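RRNA adenine N-6-methyltransferase (Saccharopolyspora erythraea, PDB 6NVM) dimethylates a single adenine of 23S rRNA at N6 with S-adenosylmethionine as methyl donor, lowering the ribosome's affinity for macrolide, lincosamide and streptogramin B antibiotics. Local coordinates at residues 64-69 with 161-166; 195-200 with 213-218. All coordinates share one frame; numbering follows the deposited sequence.

Contact 1. Residues 64-69 with 161-166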
loop_
_atom_site.group_PDB
_atom_site.type_symbol
_atom_site.label_atom_id
_atom_site.label_comp_id
_atom_site.label_asym_id
_atom_site.label_seq_id
_atom_site.Cartn_x
_atom_site.Cartn_y
_atom_site.Cartn_z
ATOM N N GLU A 64 11.651 9.532 -6.552
ATOM C CA GLU A 64 11.403 9.075 -7.916
ATOM C C GLU A 64 10.311 8.007 -7.968
ATOM O O GLU A 64 9.537 7.959 -8.931
ATOM C CB GLU A 64 12.709 8.552 -8.518
ATOM C CG GLU A 64 13.778 9.637 -8.664
ATOM C CD GLU A 64 15.184 9.084 -8.833
ATOM O OE1 GLU A 64 15.418 7.905 -8.481
ATOM O OE2 GLU A 64 16.059 9.837 -9.314
ATOM N N THR A 65 10.217 7.167 -6.937
ATOM C CA THR A 65 9.196 6.124 -6.903
ATOM C C THR A 65 7.790 6.704 -6.834
ATOM O O THR A 65 6.830 6.066 -7.285
ATOM C CB THR A 65 9.436 5.207 -5.696
ATOM O OG1 THR A 65 10.665 4.498 -5.872
ATOM C CG2 THR A 65 8.302 4.205 -5.513
ATOM N N ALA A 66 7.638 7.894 -6.254
ATOM C CA ALA A 66 6.309 8.426 -6.002
ATOM C C ALA A 66 5.586 8.863 -7.271
ATOM O O ALA A 66 4.397 9.183 -7.198
ATOM C CB ALA A 66 6.406 9.591 -5.021
ATOM N N GLU A 67 6.271 8.895 -8.412
ATOM C CA GLU A 67 5.663 9.243 -9.693
ATOM C C GLU A 67 4.963 10.598 -9.611
ATOM O O GLU A 67 3.766 10.738 -9.871
ATOM C CB GLU A 67 4.705 8.137 -10.142
ATOM C CG GLU A 67 5.438 6.817 -10.363
ATOM C CD GLU A 67 4.555 5.704 -10.887
ATOM O OE1 GLU A 67 3.373 5.626 -10.486
ATOM O OE2 GLU A 67 5.066 4.898 -11.703
ATOM N N LEU A 68 5.752 11.605 -9.254
ATOM C CA LEU A 68 5.253 12.951 -9.033
ATOM C C LEU A 68 5.308 13.768 -10.319
ATOM O O LEU A 68 6.016 13.433 -11.270
ATOM C CB LEU A 68 6.064 13.640 -7.937
ATOM C CG LEU A 68 6.142 12.876 -6.613
ATOM C CD1 LEU A 68 7.062 13.618 -5.652
ATOM C CD2 LEU A 68 4.751 12.695 -6.019
ATOM N N ARG A 69 4.534 14.846 -10.341
ATOM C CA ARG A 69 4.499 15.746 -11.483
ATOM C C ARG A 69 4.093 17.125 -10.993
ATOM O O ARG A 69 3.545 17.261 -9.892
ATOM C CB ARG A 69 3.527 15.251 -12.567
ATOM C CG ARG A 69 2.104 15.073 -12.091
ATOM C CD ARG A 69 1.188 14.669 -13.233
ATOM N NE ARG A 69 -0.210 14.585 -12.812
ATOM C CZ ARG A 69 -0.775 13.510 -12.270
ATOM N NH1 ARG A 69 -0.071 12.404 -12.074
ATOM N NH2 ARG A 69 -2.056 13.539 -11.926
ATOM N N THR A 161 -0.960 7.418 -5.989
ATOM C CA THR A 161 0.057 6.506 -5.498
ATOM C C THR A 161 0.329 6.780 -4.030
ATOM O O THR A 161 0.142 7.898 -3.537
ATOM C CB THR A 161 1.375 6.639 -6.269
ATOM O OG1 THR A 161 1.956 7.918 -5.988
ATOM C CG2 THR A 161 1.134 6.491 -7.752
ATOM N N ALA A 162 0.773 5.734 -3.337
ATOM C CA ALA A 162 1.232 5.835 -1.961
ATOM C C ALA A 162 2.574 5.128 -1.893
ATOM O O ALA A 162 2.665 3.936 -2.203
ATOM C CB ALA A 162 0.238 5.215 -0.978
ATOM N N THR A 163 3.611 5.867 -1.518
ATOM C CA THR A 163 4.968 5.348 -1.431
ATOM C C THR A 163 5.363 5.373 0.037
ATOM O O THR A 163 5.324 6.433 0.671
ATOM C CB THR A 163 5.923 6.185 -2.281
ATOM O OG1 THR A 163 5.477 6.166 -3.642
ATOM C CG2 THR A 163 7.341 5.637 -2.219
ATOM N N MET A 164 5.752 4.218 0.569
ATOM C CA MET A 164 5.939 4.070 2.002
ATOM C C MET A 164 7.222 3.313 2.295
ATOM O O MET A 164 7.545 2.333 1.616
ATOM C CB MET A 164 4.757 3.328 2.638
ATOM C CG MET A 164 3.482 4.135 2.669
ATOM S SD MET A 164 2.047 3.120 3.067
ATOM C CE MET A 164 1.824 2.228 1.531
ATOM N N VAL A 165 7.941 3.777 3.313
ATOM C CA VAL A 165 9.046 3.041 3.908
ATOM C C VAL A 165 8.479 2.328 5.126
ATOM O O VAL A 165 7.973 2.978 6.051
ATOM C CB VAL A 165 10.204 3.972 4.299
ATOM C CG1 VAL A 165 11.332 3.175 4.946
ATOM C CG2 VAL A 165 10.699 4.731 3.090
ATOM N N THR A 166 8.534 0.999 5.116
ATOM C CA THR A 166 7.994 0.171 6.189
ATOM C C THR A 166 9.048 -0.840 6.621
ATOM O O THR A 166 10.122 -0.943 6.028
ATOM C CB THR A 166 6.719 -0.561 5.745
ATOM O OG1 THR A 166 7.055 -1.588 4.799
ATOM C CG2 THR A 166 5.733 0.406 5.106
#
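Two threonines of strand 159-167, Thr161 and Thr163, meet the chain where helix 56-65 gives way to a turn, and between them they supply every strand side chain in this contact. The tight part lies round both. The CG2 methyl of Thr163 butts against the CG2 methyl of Thr65 at 3.7 Å, while its OG1 lies against the backbone of Ala66, 3.4 Å from Ala66 CA, with the CB of that alanine beside it. Thr163 sets OG1 anti to the carbonyl carbon (chi1 -59°), which puts CG2 anti to the backbone N and sends the methyl to the helix and the hydroxyl to the turn. Thr65 is turned the same way; its methyl goes to the strand, and its OG1 bonds back to the carbonyl oxygen of Arg61 in the preceding turn of helix. Thr161 OG1, 3.0 Å from Ala66 O, probably bonds to it, though the proton may go to a second acceptor. Ile62 of the same helix also packs on Thr163, and Ala66 reaches Val138 of the adjoining strand 135-140.

At Glu67 the fit slackens. This residue leaves the helix with positive phi (55°), turns the chain and carries a partly exposed, extended side chain across Thr161 at about a right angle. In the modelled conformer its OE1 touches the CG2 methyl of Thr161, but the stronger partner of this oxygen is Arg219, in a salt bridge.

Chemically, then, this is a helix-to-sheet junction of the Rossmann-like methyltransferase core built from small groups. Methyls and hydroxyls meeting at Thr65, Ala66 and Thr163 are consistent with a close approach of helix end and sheet, and the partly exposed carboxylate of Glu67 is held chiefly by an arginine of strand 213-220 rather than by the threonines.

Contact 2. Residues 195-200 with 213-218; sequences EFVEKV and SAIMRL
A classic beta bulge sets two residues, Val197 and Glu198, against Ile215 and shifts the register of two antiparallel strands by one residue. Ile215 O takes the N-H of Val197, with Val197 N at 2.9 Å. A weak second bond reaches Ile215 O from Glu198 N at 3.4 Å. The extra residue is fitted by psi of -61° at Val197, which turns its side chain toward the partner strand: Val197 CB sits 3.9 Å from the CG2 methyl of Ile215.

Ile215 is the main bump, and three neighbours shape the hollow round it. Its CG2 branch, anti to the backbone N, meets Val197, whereas CG1 turns to Val200 CG2 at 3.9 Å. Beyond it, CD1 runs alongside the glutamate chain of Glu198, near CG and OE2. Across the sheet, the small Ala214 makes a shallow seat for Phe196; ring atom CE1 lies 3.7 Å from Ala214 CB, and the ring approaches obliquely.

At the far end Glu195 and Arg217 form a hydrogen-bonded pair whose side chains also join. Arg217 bends at chi3 (55°), bringing NH2 to Glu195 OE1 at 2.8 Å in a salt bridge in the modelled conformer, with a weaker bond from NE to the same oxygen. Carboxylate and guanidinium planes stand 72° apart. The third nitrogen, NH1, bonds Thr65 O.

Strand 192-200 is an edge strand of the seven-stranded sheet, whose reversed 213-220 strand is the familiar mark of class I methyltransferases. Helix 56-65 covers the face bearing Val200 and Ile215 and also touches Val197, with Val200 close to Leu53, a predicted S-adenosylmethionine-binding residue. Helix 168-175 packs on Phe196, Ala214 and Met216, and strand 159-167 continues the sheet beyond 213-220.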
loop_
_atom_site.group_PDB
_atom_site.type_symbol
_atom_site.label_atom_id
_atom_site.label_comp_id
_atom_site.label_asym_id
_atom_site.label_seq_id
_atom_site.Cartn_x
_atom_site.Cartn_y
_atom_site.Cartn_z
ATOM N N GLU A 195 3.190 -3.018 -4.983
ATOM C CA GLU A 195 4.492 -3.232 -5.601
ATOM C C GLU A 195 5.596 -3.133 -4.558
ATOM O O GLU A 195 5.621 -2.190 -3.760
ATOM C CB GLU A 195 4.713 -2.221 -6.735
ATOM C CG GLU A 195 3.683 -2.346 -7.864
ATOM C CD GLU A 195 3.777 -1.235 -8.903
ATOM O OE1 GLU A 195 4.541 -0.269 -8.691
ATOM O OE2 GLU A 195 3.077 -1.329 -9.935
ATOM N N PHE A 196 6.495 -4.117 -4.558
ATOM C CA PHE A 196 7.688 -4.093 -3.721
ATOM C C PHE A 196 8.796 -3.398 -4.503
ATOM O O PHE A 196 9.147 -3.833 -5.608
ATOM C CB PHE A 196 8.105 -5.512 -3.336
ATOM C CG PHE A 196 9.297 -5.571 -2.422
ATOM C CD1 PHE A 196 9.131 -5.572 -1.050
ATOM C CD2 PHE A 196 10.582 -5.632 -2.936
ATOM C CE1 PHE A 196 10.218 -5.631 -0.208
ATOM C CE2 PHE A 196 11.675 -5.687 -2.096
ATOM C CZ PHE A 196 11.493 -5.688 -0.731
ATOM N N VAL A 197 9.342 -2.316 -3.948
ATOM C CA VAL A 197 10.346 -1.547 -4.677
ATOM C C VAL A 197 11.743 -2.041 -4.313
ATOM O O VAL A 197 12.491 -2.501 -5.183
ATOM C CB VAL A 197 10.189 -0.039 -4.418
ATOM C CG1 VAL A 197 11.318 0.742 -5.073
ATOM C CG2 VAL A 197 8.843 0.441 -4.947
ATOM N N GLU A 198 12.118 -1.954 -3.039
ATOM C CA GLU A 198 13.444 -2.429 -2.656
ATOM C C GLU A 198 13.546 -2.540 -1.141
ATOM O O GLU A 198 12.846 -1.851 -0.394
ATOM C CB GLU A 198 14.548 -1.503 -3.185
ATOM C CG GLU A 198 14.599 -0.143 -2.492
ATOM C CD GLU A 198 15.714 0.750 -3.022
ATOM O OE1 GLU A 198 16.078 0.607 -4.208
ATOM O OE2 GLU A 198 16.229 1.586 -2.247
ATOM N N LYS A 199 14.455 -3.406 -0.704
ATOM C CA LYS A 199 14.844 -3.465 0.697
ATOM C C LYS A 199 15.693 -2.252 1.062
ATOM O O LYS A 199 16.435 -1.716 0.237
ATOM C CB LYS A 199 15.628 -4.751 0.969
ATOM C CG LYS A 199 16.168 -4.893 2.388
ATOM C CD LYS A 199 17.052 -6.128 2.515
ATOM C CE LYS A 199 17.643 -6.254 3.912
ATOM N NZ LYS A 199 18.624 -7.368 4.009
ATOM N N VAL A 200 15.587 -1.824 2.318
ATOM C CA VAL A 200 16.366 -0.700 2.837
ATOM C C VAL A 200 17.072 -1.182 4.097
ATOM O O VAL A 200 16.421 -1.458 5.112
ATOM C CB VAL A 200 15.495 0.528 3.135
ATOM C CG1 VAL A 200 16.355 1.692 3.632
ATOM C CG2 VAL A 200 14.718 0.940 1.899
ATOM N N SER A 213 14.204 -2.384 6.568
ATOM C CA SER A 213 12.999 -1.749 6.061
ATOM C C SER A 213 12.876 -2.026 4.563
ATOM O O SER A 213 13.665 -2.772 3.977
ATOM C CB SER A 213 13.024 -0.247 6.356
ATOM O OG SER A 213 13.015 0.008 7.749
ATOM N N ALA A 214 11.884 -1.397 3.944
ATOM C CA ALA A 214 11.653 -1.569 2.519
ATOM C C ALA A 214 10.834 -0.390 2.025
ATOM O O ALA A 214 10.131 0.266 2.797
ATOM C CB ALA A 214 10.937 -2.892 2.223
ATOM N N ILE A 215 10.949 -0.119 0.730
ATOM C CA ILE A 215 10.051 0.797 0.041
ATOM C C ILE A 215 9.001 -0.039 -0.667
ATOM O O ILE A 215 9.338 -0.957 -1.426
ATOM C CB ILE A 215 10.801 1.690 -0.961
ATOM C CG1 ILE A 215 11.905 2.478 -0.256
ATOM C CG2 ILE A 215 9.823 2.641 -1.644
ATOM C CD1 ILE A 215 12.879 3.131 -1.206
ATOM N N MET A 216 7.736 0.271 -0.418
ATOM C CA MET A 216 6.626 -0.343 -1.127
ATOM C C MET A 216 5.717 0.761 -1.647
ATOM O O MET A 216 5.695 1.875 -1.116
ATOM C CB MET A 216 5.836 -1.310 -0.225
ATOM C CG MET A 216 5.166 -0.660 0.974
ATOM S SD MET A 216 4.149 -1.818 1.926
ATOM C CE MET A 216 2.879 -2.221 0.735
ATOM N N ARG A 217 4.963 0.440 -2.694
ATOM C CA ARG A 217 4.108 1.415 -3.352
ATOM C C ARG A 217 2.751 0.803 -3.661
ATOM O O ARG A 217 2.666 -0.341 -4.112
ATOM C CB ARG A 217 4.762 1.927 -4.644
ATOM C CG ARG A 217 3.923 2.922 -5.438
ATOM C CD ARG A 217 4.729 3.500 -6.605
ATOM N NE ARG A 217 5.274 2.440 -7.452
ATOM C CZ ARG A 217 6.198 2.624 -8.387
ATOM N NH1 ARG A 217 6.696 3.831 -8.612
ATOM N NH2 ARG A 217 6.629 1.594 -9.100
ATOM N N LEU A 218 1.700 1.566 -3.387
ATOM C CA LEU A 218 0.357 1.289 -3.881
ATOM C C LEU A 218 0.058 2.227 -5.041
ATOM O O LEU A 218 0.384 3.414 -4.985
ATOM C CB LEU A 218 -0.701 1.494 -2.792
ATOM C CG LEU A 218 -0.500 0.818 -1.442
ATOM C CD1 LEU A 218 -1.703 1.092 -0.544
ATOM C CD2 LEU A 218 -0.292 -0.662 -1.624
#

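Both segments of contact 1 precede those of contact 2 along the chain, and the centres of the two contacts are 10 Å apart. Both belong to one mixed sheet in which strand 213-220 runs antiparallel between 159-167 and 192-200. Thr166 O probably accepts a hydrogen bond from Ala214 N at 2.8 Å, stitching the strand of contact 1 to that of contact 2. Helix 56-65 serves both, through its end at contact 1 and its side at contact 2. Together they tie the parallel part of the Rossmann-like sheet to its antiparallel edge, within the S-adenosylmethionine-dependent methyltransferase domain, whose individual cofactor-binding residues are predicted.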